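Long-range contacts in NADH oxidoreductase (Mesorhizobium loti, PDB 3PI7), which probably binds NADPH and acts as an oxidoreductase on NAD(P)H, putatively as a quinone reductase built from a GroES-like and a Rossmann domain: residues A[81-87]-A[115-121]; A[99-103]-A[128-133]; A[225-229]-A[248-253]. All blocks are in the same frame, centred on the assembly; numbering follows the deposited sequence. Where two conformers were deposited one is given.

Interaction 1 (A[81-87]-A[115-121]). With GOL (glycerol), chain B.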
ATOM      1  N   ARG A  81      -2.288 -35.148  -5.168  1.00 11.81           N
ATOM      2  CA  ARG A  81      -1.542 -35.135  -3.923  1.00 10.96           C
ATOM      3  C   ARG A  81      -2.467 -34.827  -2.780  1.00 13.50           C
ATOM      4  O   ARG A  81      -3.420 -34.075  -2.957  1.00 14.72           O
ATOM      5  CB  ARG A  81      -0.401 -34.084  -3.946  1.00 12.32           C
ATOM      6  CG  ARG A  81       0.569 -34.304  -5.060  1.00 13.87           C
ATOM      7  CD  ARG A  81       1.322 -35.619  -4.944  1.00 13.33           C
ATOM      8  NE  ARG A  81       2.237 -35.716  -6.080  1.00 12.08           N
ATOM      9  CZ  ARG A  81       3.448 -35.154  -6.097  1.00 15.78           C
ATOM     10  NH1 ARG A  81       3.899 -34.501  -5.033  1.00 14.69           N
ATOM     11  NH2 ARG A  81       4.189 -35.191  -7.197  1.00 13.43           N
ATOM     12  N   PRO A  82      -2.154 -35.337  -1.592  1.00  9.70           N
ATOM     13  CA  PRO A  82      -2.925 -34.958  -0.409  1.00  9.99           C
ATOM     14  C   PRO A  82      -2.717 -33.486  -0.099  1.00 13.72           C
ATOM     15  O   PRO A  82      -1.592 -32.950  -0.201  1.00 12.73           O
ATOM     16  CB  PRO A  82      -2.269 -35.795   0.714  1.00 10.36           C
ATOM     17  CG  PRO A  82      -1.615 -36.939   0.007  1.00 13.67           C
ATOM     18  CD  PRO A  82      -1.077 -36.285  -1.231  1.00  8.90           C
ATOM     19  N   ALA A  83      -3.806 -32.821   0.233  1.00 11.87           N
ATOM     20  CA  ALA A  83      -3.800 -31.423   0.675  1.00 12.74           C
ATOM     21  C   ALA A  83      -3.491 -31.393   2.206  1.00 15.29           C
ATOM     22  O   ALA A  83      -3.302 -32.444   2.802  1.00 13.72           O
ATOM     23  CB  ALA A  83      -5.161 -30.804   0.374  1.00 13.45           C
ATOM     24  N   GLY A  84      -3.457 -30.198   2.800  1.00 13.49           N
ATOM     25  CA  GLY A  84      -3.230 -30.025   4.228  1.00 13.13           C
ATOM     26  C   GLY A  84      -1.867 -29.443   4.488  1.00 15.67           C
ATOM     27  O   GLY A  84      -0.836 -30.030   4.132  1.00 14.62           O
ATOM     28  N   PHE A  85      -1.847 -28.286   5.099  1.00 13.32           N
ATOM     29  CA  PHE A  85      -0.568 -27.617   5.304  1.00 12.02           C
ATOM     30  C   PHE A  85       0.088 -27.942   6.625  1.00 16.53           C
ATOM     31  O   PHE A  85       1.299 -27.766   6.709  1.00 18.15           O
ATOM     32  CB  PHE A  85      -0.731 -26.099   5.192  1.00 13.52           C
ATOM     33  CG  PHE A  85      -0.892 -25.611   3.771  1.00 14.69           C
ATOM     34  CD1 PHE A  85       0.008 -25.992   2.781  1.00 15.62           C
ATOM     35  CD2 PHE A  85      -1.920 -24.737   3.433  1.00 17.37           C
ATOM     36  CE1 PHE A  85      -0.170 -25.571   1.457  1.00 16.46           C
ATOM     37  CE2 PHE A  85      -2.061 -24.272   2.124  1.00 17.77           C
ATOM     38  CZ  PHE A  85      -1.197 -24.707   1.141  1.00 15.67           C
ATOM     39  N   GLU A  86      -0.656 -28.292   7.675  1.00 11.88           N
ATOM     40  CA  GLU A  86      -0.011 -28.544   8.953  1.00 12.35           C
ATOM     41  C   GLU A  86      -0.641 -29.677   9.747  1.00 12.61           C
ATOM     42  O   GLU A  86      -1.801 -30.022   9.567  1.00 12.81           O
ATOM     43  CB  GLU A  86       0.064 -27.275   9.853  1.00 15.33           C
ATOM     44  CG  GLU A  86      -1.178 -26.884  10.628  1.00 23.02           C
ATOM     45  CD  GLU A  86      -1.127 -25.655  11.529  1.00 28.42           C
ATOM     46  OE1 GLU A  86      -0.090 -25.386  12.190  1.00 17.91           O
ATOM     47  OE2 GLU A  86      -2.173 -24.975  11.598  1.00 21.84           O
ATOM     48  N   GLY A  87       0.115 -30.161  10.714  1.00 10.09           N
ATOM     49  CA  GLY A  87      -0.406 -31.156  11.625  1.00 10.22           C
ATOM     50  C   GLY A  87       0.596 -31.519  12.683  1.00 13.36           C
ATOM     51  O   GLY A  87       1.607 -30.821  12.896  1.00 11.58           O
ATOM     52  N   SER A 115       6.124 -29.245  -0.013  1.00  9.69           N
ATOM     53  CA  SER A 115       6.480 -30.671  -0.226  1.00 10.48           C
ATOM     54  C   SER A 115       5.536 -31.381  -1.217  1.00 14.51           C
ATOM     55  O   SER A 115       5.930 -32.364  -1.865  1.00 13.68           O
ATOM     56  CB  SER A 115       6.426 -31.437   1.097  1.00 12.13           C
ATOM     57  OG  SER A 115       5.071 -31.688   1.461  1.00 13.67           O
ATOM     58  N   ASN A 116       4.291 -30.886  -1.321  1.00 10.60           N
ATOM     59  CA  ASN A 116       3.255 -31.477  -2.161  1.00 10.86           C
ATOM     60  C   ASN A 116       2.890 -32.910  -1.685  1.00 15.45           C
ATOM     61  O   ASN A 116       2.420 -33.725  -2.471  1.00 12.83           O
ATOM     62  CB  ASN A 116       3.642 -31.431  -3.642  1.00 15.85           C
ATOM     63  CG  ASN A 116       3.505 -30.023  -4.182  1.00 20.85           C
ATOM     64  OD1 ASN A 116       2.494 -29.355  -3.931  1.00 14.25           O
ATOM     65  ND2 ASN A 116       4.491 -29.571  -4.977  1.00 18.45           N
ATOM     66  N   TRP A 117       3.013 -33.145  -0.368  1.00 13.48           N
ATOM     67  CA  TRP A 117       2.571 -34.341   0.367  1.00 12.58           C
ATOM     68  C   TRP A 117       1.972 -33.829   1.654  1.00 13.82           C
ATOM     69  O   TRP A 117       2.650 -33.743   2.677  1.00 12.90           O
ATOM     70  CB  TRP A 117       3.720 -35.328   0.618  1.00 11.40           C
ATOM     71  CG  TRP A 117       4.229 -35.910  -0.656  1.00 11.91           C
ATOM     72  CD1 TRP A 117       5.361 -35.555  -1.324  1.00 15.46           C
ATOM     73  CD2 TRP A 117       3.528 -36.823  -1.503  1.00 12.57           C
ATOM     74  NE1 TRP A 117       5.457 -36.268  -2.496  1.00 15.59           N
ATOM     75  CE2 TRP A 117       4.326 -37.024  -2.649  1.00 16.86           C
ATOM     76  CE3 TRP A 117       2.320 -37.533  -1.383  1.00 14.21           C
ATOM     77  CZ2 TRP A 117       3.956 -37.895  -3.667  1.00 17.80           C
ATOM     78  CZ3 TRP A 117       1.946 -38.395  -2.406  1.00 16.11           C
ATOM     79  CH2 TRP A 117       2.761 -38.565  -3.531  1.00 16.77           C
ATOM     80  N   GLY A 118       0.714 -33.436   1.558  1.00 10.31           N
ATOM     81  CA  GLY A 118      -0.002 -32.762   2.631  1.00  7.82           C
ATOM     82  C   GLY A 118      -0.320 -33.544   3.867  1.00 10.40           C
ATOM     83  O   GLY A 118      -0.263 -34.773   3.882  1.00 11.04           O
ATOM     84  N   SER A 119      -0.795 -32.820   4.882  1.00  9.21           N
ATOM     85  CA  SER A 119      -1.107 -33.456   6.155  1.00 10.78           C
ATOM     86  C   SER A 119      -2.451 -34.213   6.177  1.00 12.97           C
ATOM     87  O   SER A 119      -2.719 -34.863   7.173  1.00 12.88           O
ATOM     88  CB  SER A 119      -1.118 -32.403   7.253  1.00 13.01           C
ATOM     89  OG  SER A 119      -2.107 -31.425   7.002  1.00 14.42           O
ATOM     90  N   TRP A 120      -3.314 -34.084   5.164  1.00 11.70           N
ATOM     91  CA  TRP A 120      -4.641 -34.749   5.156  1.00 11.38           C
ATOM     92  C   TRP A 120      -4.466 -36.145   4.539  1.00 15.15           C
ATOM     93  O   TRP A 120      -4.989 -36.480   3.469  1.00 14.71           O
ATOM     94  CB  TRP A 120      -5.694 -33.908   4.425  1.00 11.22           C
ATOM     95  CG  TRP A 120      -5.946 -32.572   5.052  1.00 12.86           C
ATOM     96  CD1 TRP A 120      -5.409 -32.078   6.209  1.00 15.42           C
ATOM     97  CD2 TRP A 120      -6.776 -31.546   4.529  1.00 12.92           C
ATOM     98  NE1 TRP A 120      -5.851 -30.805   6.429  1.00 14.19           N
ATOM     99  CE2 TRP A 120      -6.705 -30.452   5.422  1.00 15.54           C
ATOM    100  CE3 TRP A 120      -7.579 -31.443   3.392  1.00 14.37           C
ATOM    101  CZ2 TRP A 120      -7.418 -29.275   5.216  1.00 15.04           C
ATOM    102  CZ3 TRP A 120      -8.297 -30.268   3.192  1.00 15.52           C
ATOM    103  CH2 TRP A 120      -8.173 -29.190   4.071  1.00 15.99           C
ATOM    104  N   ALA A 121      -3.655 -36.936   5.247  1.00 11.35           N
ATOM    105  CA  ALA A 121      -3.137 -38.206   4.817  1.00 12.11           C
ATOM    106  C   ALA A 121      -2.581 -38.932   5.995  1.00 13.59           C
ATOM    107  O   ALA A 121      -2.263 -38.305   7.001  1.00 13.52           O
ATOM    108  CB  ALA A 121      -2.019 -37.951   3.810  1.00 12.17           C
TER
HETATM  109  C1  GOL B 349       0.322 -29.679  -1.055  1.00 29.03           C
HETATM  110  O1  GOL B 349      -0.695 -30.603  -1.245  1.00 22.18           O
HETATM  111  C2  GOL B 349       0.457 -29.211   0.386  1.00 29.15           C
HETATM  112  O2  GOL B 349      -0.593 -29.781   1.166  1.00 30.93           O
HETATM  113  C3  GOL B 349       1.877 -29.576   0.700  1.00 29.53           C
HETATM  114  O3  GOL B 349       2.718 -28.747  -0.203  1.00 29.09           O
HETATM  115  O   HOH W   1       6.727 -33.774  -4.669  1.00 39.80           O
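The carbonyl oxygen of G84 takes three hydrogen bonds: from the backbone N of S119 (S119 N to G84 O, 2.9 Å), from O2 of a glycerol that probably came from the crystallisation liquor, and from the hydroxyl of T112. The two preceding carbonyls are used as well, P82 O by G118 N and A83 O by W120 N, so consecutive peptides of 82-84 clip onto 118-120 without forming a regular sheet. Glycine suits both sides of this seam. A side chain on G118 would run into P82 O and A83 O, and one on G84 would strike S119 OG and the indole of W120. Instead, G84 CA lies over the five-membered ring of W120, 3.5 Å from its centroid, while W120 NE1 bonds to S60 O. The hydroxyl of S119, turned between its own backbone N and carbonyl carbon (chi1 61°), gives a bond to E86 O (OG to O, 2.9 Å).

At the other end R81 bends at chi2 (-64°) and lays its guanidinium flat on the W117 indole, planes 10° apart; its CD sits over the six-membered ring, and NH1 donates in the guanidinium plane to N116 O at 3.1 Å. With an alanine here, W117 would probably lose the cover on that face and N116 O its side-chain donor. P82 CD packs against W117 CE3 (3.6 Å). Within the GroES-like domain, P82 also meets A13 and L15 of strand 10-16 and I42 of strand 37-43, A83 touches I69 of helix 63-69, and the chain then enters strand 86-94.

Interaction 2 (A[99-103]-A[128-133])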
ATOM      1  N   TYR A  99      20.059 -33.469   9.644  1.00 14.18           N
ATOM      2  CA  TYR A  99      18.894 -32.837  10.287  1.00 12.95           C
ATOM      3  C   TYR A  99      17.679 -33.774  10.190  1.00 16.79           C
ATOM      4  O   TYR A  99      17.008 -34.009  11.198  1.00 14.75           O
ATOM      5  CB  TYR A  99      18.595 -31.495   9.588  1.00 14.13           C
ATOM      6  CG  TYR A  99      17.636 -30.531  10.257  1.00 15.30           C
ATOM      7  CD1 TYR A  99      16.984 -30.862  11.436  1.00 16.21           C
ATOM      8  CD2 TYR A  99      17.386 -29.276   9.704  1.00 17.09           C
ATOM      9  CE1 TYR A  99      16.108 -29.965  12.057  1.00 17.04           C
ATOM     10  CE2 TYR A  99      16.501 -28.386  10.300  1.00 18.21           C
ATOM     11  CZ  TYR A  99      15.847 -28.741  11.462  1.00 20.54           C
ATOM     12  OH  TYR A  99      15.010 -27.818  12.033  1.00 19.60           O
ATOM     13  N   ALA A 100      17.409 -34.313   8.977  1.00 14.81           N
ATOM     14  CA  ALA A 100      16.265 -35.210   8.758  1.00 14.76           C
ATOM     15  C   ALA A 100      16.455 -36.501   9.557  1.00 16.49           C
ATOM     16  O   ALA A 100      15.549 -36.904  10.280  1.00 15.02           O
ATOM     17  CB  ALA A 100      16.112 -35.512   7.270  1.00 15.11           C
ATOM     18  N   LYS A 101      17.653 -37.119   9.491  1.00 14.86           N
ATOM     19  CA  LYS A 101      17.901 -38.382  10.210  1.00 15.16           C
ATOM     20  C   LYS A 101      17.787 -38.238  11.727  1.00 17.41           C
ATOM     21  O   LYS A 101      17.253 -39.145  12.378  1.00 17.93           O
ATOM     22  CB  LYS A 101      19.280 -38.970   9.847  1.00 17.57           C
ATOM     23  CG  LYS A 101      19.357 -39.574   8.453  1.00 28.71           C
ATOM     24  CD  LYS A 101      18.415 -40.776   8.277  1.00 41.27           C
ATOM     25  CE  LYS A 101      18.596 -41.461   6.939  1.00 51.40           C
ATOM     26  NZ  LYS A 101      17.410 -42.285   6.592  1.00 50.96           N
ATOM     27  N   SER A 102      18.209 -37.102  12.287  1.00 14.43           N
ATOM     28  CA  SER A 102      18.167 -36.870  13.727  1.00 13.26           C
ATOM     29  C   SER A 102      16.760 -36.693  14.259  1.00 17.33           C
ATOM     30  O   SER A 102      16.530 -36.850  15.462  1.00 16.93           O
ATOM     31  CB  SER A 102      19.004 -35.642  14.095  1.00 15.39           C
ATOM     32  OG  SER A 102      20.368 -35.946  13.848  1.00 17.05           O
ATOM     33  N   LEU A 103      15.817 -36.365  13.372  1.00 14.10           N
ATOM     34  CA  LEU A 103      14.433 -36.166  13.795  1.00 12.42           C
ATOM     35  C   LEU A 103      13.657 -37.469  13.829  1.00 14.91           C
ATOM     36  O   LEU A 103      12.553 -37.488  14.358  1.00 14.51           O
ATOM     37  CB  LEU A 103      13.735 -35.171  12.875  1.00 11.80           C
ATOM     38  CG  LEU A 103      14.149 -33.699  12.964  1.00 14.34           C
ATOM     39  CD1 LEU A 103      13.345 -32.873  11.933  1.00 14.71           C
ATOM     40  CD2 LEU A 103      13.916 -33.124  14.395  1.00 12.98           C
ATOM     41  N   ALA A 128      12.773 -31.012   7.103  1.00 12.14           N
ATOM     42  CA  ALA A 128      13.187 -31.152   8.513  1.00 12.60           C
ATOM     43  C   ALA A 128      13.062 -29.797   9.215  1.00 15.78           C
ATOM     44  O   ALA A 128      12.556 -29.699  10.356  1.00 14.36           O
ATOM     45  CB  ALA A 128      14.614 -31.671   8.588  1.00 14.81           C
ATOM     46  N   ALA A 129      13.437 -28.735   8.489  1.00 13.71           N
ATOM     47  CA  ALA A 129      13.407 -27.353   8.996  1.00 15.62           C
ATOM     48  C   ALA A 129      12.005 -26.848   9.259  1.00 18.52           C
ATOM     49  O   ALA A 129      11.853 -25.806   9.898  1.00 18.71           O
ATOM     50  CB  ALA A 129      14.111 -26.431   8.006  1.00 16.99           C
ATOM     51  N   ALA A 130      10.961 -27.571   8.788  1.00 13.20           N
ATOM     52  CA  ALA A 130       9.582 -27.117   8.975  1.00 14.02           C
ATOM     53  C   ALA A 130       8.904 -27.903  10.106  1.00 16.24           C
ATOM     54  O   ALA A 130       7.676 -27.890  10.237  1.00 14.34           O
ATOM     55  CB  ALA A 130       8.816 -27.274   7.680  1.00 13.68           C
ATOM     56  N   CYS A 131       9.718 -28.614  10.908  1.00 13.96           N
ATOM     57  CA  CYS A 131       9.227 -29.414  12.018  1.00 13.50           C
ATOM     58  C   CYS A 131       9.623 -28.842  13.311  1.00 17.26           C
ATOM     59  O   CYS A 131      10.725 -28.326  13.447  1.00 16.68           O
ATOM     60  CB  CYS A 131       9.725 -30.847  11.905  1.00 14.64           C
ATOM     61  SG  CYS A 131       9.117 -31.698  10.441  1.00 17.42           S
ATOM     62  N   ILE A 132       8.744 -28.974  14.294  1.00 13.70           N
ATOM     63  CA  ILE A 132       9.071 -28.520  15.641  1.00 15.19           C
ATOM     64  C   ILE A 132       8.956 -29.716  16.549  1.00 17.61           C
ATOM     65  O   ILE A 132       7.829 -30.144  16.817  1.00 17.00           O
ATOM     66  CB  ILE A 132       8.153 -27.359  16.125  1.00 18.21           C
ATOM     67  CG1 ILE A 132       8.216 -26.121  15.210  1.00 19.31           C
ATOM     68  CG2 ILE A 132       8.404 -27.031  17.602  1.00 19.05           C
ATOM     69  CD1 ILE A 132       7.150 -25.053  15.542  1.00 21.75           C
ATOM     70  N   PRO A 133      10.080 -30.295  17.021  1.00 16.27           N
ATOM     71  CA  PRO A 133       9.965 -31.416  17.951  1.00 17.69           C
ATOM     72  C   PRO A 133       9.242 -30.925  19.189  1.00 22.54           C
ATOM     73  O   PRO A 133       9.547 -29.850  19.730  1.00 22.33           O
ATOM     74  CB  PRO A 133      11.412 -31.824  18.216  1.00 19.50           C
ATOM     75  CG  PRO A 133      12.205 -31.232  17.060  1.00 23.84           C
ATOM     76  CD  PRO A 133      11.490 -29.932  16.791  1.00 19.63           C
TER
HETATM   77  O   HOH W   2      13.419 -28.671  13.792  1.00 26.36           O
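A128 CB sits over one face of the Y99 ring, 3.7 Å from its centroid, in a CH-pi contact that closes a short helix, 98-103, against the edge of the GroES-like fold. A methyl suits this place because it can approach the flat ring closely, and the same CB also meets L103 CD1 at 3.8 Å. The tyrosine ring is laid across the turn by its first torsion, which sets CG opposite the backbone N (chi1 -167°); CE2 thereby comes beside A129 CB (3.8 Å). L103, one helical turn further on, divides its branches: CD1 points at the A128 methyl and at C131 CB, whereas CD2 reaches the ring of P133, 3.7 Å from its CG. No direct hydrogen bond crosses between the two segments, so apolar shape carries the contact.

Further out, the partners are held by the beta-sheet. I132 pairs its backbone with A109 and A130 with A111, both of strand 107-111, and A128 bonds to S50. A100 and C131 both rest on V52 of strand 51-56, which places helix and strand on a common support. On the exposed side A129 O receives a bond from R301. The tyrosine hydroxyl is joined to the strand by one water near the ring plane, which lies 2.5 Å from Y99 OH, an unusually short separation of doubtful exact value, and donates to C131 O at 2.7 Å.

Interaction 3 (A[225-229]-A[248-253])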
ATOM      1  N   LEU A 225     -17.892   3.040  13.322  1.00 18.33           N
ATOM      2  CA  LEU A 225     -16.499   2.876  12.923  1.00 18.18           C
ATOM      3  C   LEU A 225     -15.713   4.179  13.087  1.00 20.40           C
ATOM      4  O   LEU A 225     -14.663   4.166  13.743  1.00 19.08           O
ATOM      5  CB  LEU A 225     -16.456   2.361  11.476  1.00 18.37           C
ATOM      6  CG  LEU A 225     -15.112   2.163  10.795  1.00 22.00           C
ATOM      7  CD1 LEU A 225     -14.221   1.208  11.579  1.00 22.29           C
ATOM      8  CD2 LEU A 225     -15.325   1.686   9.412  1.00 20.78           C
ATOM      9  N   ARG A 226     -16.223   5.303  12.520  1.00 18.33           N
ATOM     10  CA  ARG A 226     -15.559   6.600  12.613  0.50 17.81           C
ATOM     11  C   ARG A 226     -15.444   7.058  14.061  1.00 19.78           C
ATOM     12  O   ARG A 226     -14.412   7.621  14.424  1.00 20.14           O
ATOM     13  CB  ARG A 226     -16.273   7.657  11.754  0.50 20.98           C
ATOM     14  CG  ARG A 226     -16.243   7.251  10.292  0.50 30.99           C
ATOM     15  CD  ARG A 226     -16.603   8.337   9.307  0.50 38.23           C
ATOM     16  NE  ARG A 226     -16.371   7.841   7.949  0.50 41.41           N
ATOM     17  CZ  ARG A 226     -15.200   7.888   7.321  0.50 48.70           C
ATOM     18  NH1 ARG A 226     -14.150   8.463   7.897  0.50 36.34           N
ATOM     19  NH2 ARG A 226     -15.074   7.379   6.107  0.50 29.95           N
ATOM     20  N   GLU A 227     -16.454   6.784  14.897  1.00 15.39           N
ATOM     21  CA  GLU A 227     -16.389   7.169  16.315  1.00 13.73           C
ATOM     22  C   GLU A 227     -15.281   6.401  17.004  1.00 16.42           C
ATOM     23  O   GLU A 227     -14.492   6.983  17.743  1.00 16.77           O
ATOM     24  CB  GLU A 227     -17.730   6.919  17.009  1.00 14.97           C
ATOM     25  CG  GLU A 227     -18.819   7.920  16.633  1.00 20.03           C
ATOM     26  CD  GLU A 227     -20.182   7.572  17.193  1.00 34.70           C
ATOM     27  OE1 GLU A 227     -20.243   6.805  18.178  1.00 30.92           O
ATOM     28  OE2 GLU A 227     -21.190   8.120  16.691  1.00 34.37           O
ATOM     29  N   VAL A 228     -15.168   5.112  16.701  1.00 13.69           N
ATOM     30  CA  VAL A 228     -14.125   4.276  17.327  1.00 12.59           C
ATOM     31  C   VAL A 228     -12.730   4.696  16.817  1.00 15.81           C
ATOM     32  O   VAL A 228     -11.780   4.747  17.599  1.00 15.61           O
ATOM     33  CB  VAL A 228     -14.414   2.768  17.085  1.00 14.84           C
ATOM     34  CG1 VAL A 228     -13.268   1.907  17.630  1.00 14.87           C
ATOM     35  CG2 VAL A 228     -15.739   2.379  17.758  1.00 15.46           C
HETATM   36  N   MSE A 229     -12.590   4.947  15.504  1.00 13.80           N
HETATM   37  CA  MSE A 229     -11.303   5.381  14.963  1.00 14.10           C
HETATM   38  C   MSE A 229     -10.862   6.677  15.591  1.00 17.93           C
HETATM   39  O   MSE A 229      -9.691   6.817  15.883  1.00 17.69           O
HETATM   40  CB  MSE A 229     -11.356   5.578  13.434  1.00 14.93           C
HETATM   41  CG  MSE A 229     -11.633   4.322  12.690  1.00 18.01           C
HETATM   42 SE   MSE A 229     -10.403   2.908  12.971  0.75 21.63          SE
HETATM   43  CE  MSE A 229     -11.460   1.819  14.210  1.00 19.84           C
ATOM     44  N   ALA A 248     -13.620   0.409   3.827  1.00 14.41           N
ATOM     45  CA  ALA A 248     -14.265   1.325   4.775  1.00 14.03           C
ATOM     46  C   ALA A 248     -13.407   1.538   5.994  1.00 15.02           C
ATOM     47  O   ALA A 248     -13.242   2.674   6.448  1.00 12.79           O
ATOM     48  CB  ALA A 248     -15.624   0.773   5.189  1.00 15.46           C
ATOM     49  N   ILE A 249     -12.839   0.442   6.542  1.00 12.37           N
ATOM     50  CA  ILE A 249     -11.997   0.549   7.731  1.00 11.57           C
ATOM     51  C   ILE A 249     -10.783   1.426   7.417  1.00 13.75           C
ATOM     52  O   ILE A 249     -10.532   2.376   8.116  1.00 12.62           O
ATOM     53  CB  ILE A 249     -11.584  -0.860   8.207  1.00 13.41           C
ATOM     54  CG1 ILE A 249     -12.814  -1.588   8.807  1.00 13.21           C
ATOM     55  CG2 ILE A 249     -10.419  -0.778   9.223  1.00 14.79           C
ATOM     56  CD1 ILE A 249     -12.552  -3.066   9.041  1.00 15.83           C
ATOM     57  N   PHE A 250     -10.031   1.084   6.359  1.00 11.49           N
ATOM     58  CA  PHE A 250      -8.866   1.844   5.963  1.00 10.58           C
ATOM     59  C   PHE A 250      -9.191   3.322   5.789  1.00 13.85           C
ATOM     60  O   PHE A 250      -8.466   4.182   6.286  1.00 12.67           O
ATOM     61  CB  PHE A 250      -8.319   1.269   4.665  1.00 11.28           C
ATOM     62  CG  PHE A 250      -7.069   1.965   4.185  1.00 11.23           C
ATOM     63  CD1 PHE A 250      -5.896   1.922   4.940  1.00 15.69           C
ATOM     64  CD2 PHE A 250      -7.037   2.593   2.939  1.00 13.43           C
ATOM     65  CE1 PHE A 250      -4.723   2.508   4.470  1.00 15.86           C
ATOM     66  CE2 PHE A 250      -5.859   3.164   2.459  1.00 15.33           C
ATOM     67  CZ  PHE A 250      -4.708   3.115   3.229  1.00 14.81           C
ATOM     68  N   ASN A 251     -10.296   3.619   5.106  1.00 12.05           N
ATOM     69  CA  ASN A 251     -10.725   4.987   4.870  1.00 10.95           C
ATOM     70  C   ASN A 251     -10.939   5.773   6.178  1.00 16.37           C
ATOM     71  O   ASN A 251     -10.615   6.962   6.253  1.00 15.95           O
ATOM     72  CB  ASN A 251     -12.028   4.952   4.078  1.00 10.85           C
ATOM     73  CG  ASN A 251     -12.509   6.305   3.618  1.00 21.72           C
ATOM     74  OD1 ASN A 251     -13.547   6.805   4.064  1.00 29.46           O
ATOM     75  ND2 ASN A 251     -11.747   6.931   2.765  1.00 14.58           N
ATOM     76  N   ALA A 252     -11.471   5.109   7.213  1.00 14.11           N
ATOM     77  CA  ALA A 252     -11.796   5.752   8.490  1.00 13.79           C
ATOM     78  C   ALA A 252     -10.586   5.853   9.417  1.00 16.73           C
ATOM     79  O   ALA A 252     -10.643   6.591  10.413  1.00 16.11           O
ATOM     80  CB  ALA A 252     -12.913   4.991   9.196  1.00 14.36           C
HETATM   81  N   MSE A 253      -9.506   5.122   9.111  1.00 11.75           N
HETATM   82  CA  MSE A 253      -8.380   5.145  10.027  0.50  7.00           C
HETATM   83  C   MSE A 253      -7.619   6.473   9.983  1.00 15.12           C
HETATM   84  O   MSE A 253      -7.675   7.219   8.978  1.00 15.67           O
HETATM   85  CB  MSE A 253      -7.440   3.968   9.765  0.50  6.18           C
HETATM   86  CG  MSE A 253      -7.996   2.670  10.258  0.50  7.41           C
HETATM   87 SE   MSE A 253      -6.880   1.283   9.585  0.38  7.18          SE
HETATM   88  CE  MSE A 253      -5.463   1.329  11.016  0.50  6.07           C
TER
HETATM   89  O   HOH W   3     -12.858   8.326  10.694  1.00 30.51           O
HETATM   90  O   HOH W   4     -11.280   9.702   6.874  1.00 39.91           O
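L225 and M229, one turn apart on helix 221-232, both rest on the methyl of A252 on helix 243-252. The two short helical segments approach to 9.8 Å between axes and cross at -43°. Both helices belong to the Rossmann domain, packed side by side on its parallel sheet.

The apolar contacts form the inner part. L225 CG lies 3.9 Å from A252 CB, and its branches carry on along the second helix, CD2 lying over the backbone of A248 and I249 and both methyls meeting I249 CG1. M229 CG touches the same alanine methyl at 3.8 Å. A bend at chi2 (-58°) then turns the selenium of this selenomethionine off toward M253, whose CG is 3.6 Å away in one of its two conformers. Alanine fits at 252 because a small residue lets the neighbouring helix come close. Beneath, I249 reaches V169, T195 and F237 of three sheet strands, and M229 reaches V169 and I193.

The polar contacts lie on the outer side and involve R226, which is deposited in two conformers, so their detail holds for one of them. Its chain stretches from CG to NE across A252, whose CB lies over one guanidinium face. NH2 donates to N251 OD1; the 2.6 Å separation is short and the 135° angle at hydrogen is bent, with the guanidinium and amide planes nearly perpendicular. NH1 reaches two waters: one, to which its bond is weak, donates to A252 O, the other to N251 O, which Q277 also binds.

These carbonyls lie at the C-terminal end of helix 243-252, where the helix dipole is negative. The cationic R226, like K283 bonded to F250 O and M253 O, would therefore probably help to compensate that end electrostatically.

How the interactions relate
Interactions 1 and 2 belong to the GroES-like domain, their centres about 17 Å apart and their nearest atoms about 7 Å. Their segments alternate along the chain, and strand 86-94, which begins in interaction 1, leads to the helix of interaction 2; both contacts reach the same mixed sheet. Interaction 3 lies in the Rossmann domain on the far side of the chain's centre, about 39 Å from the centre of interaction 1 and 45 Å from that of interaction 2. No nucleotide is bound here. A glycerol, probably from the crystallisation liquor, bridges the two segments of interaction 1, and the potassium ion at D19 and Y21 is about 13 Å from the N116 side chain.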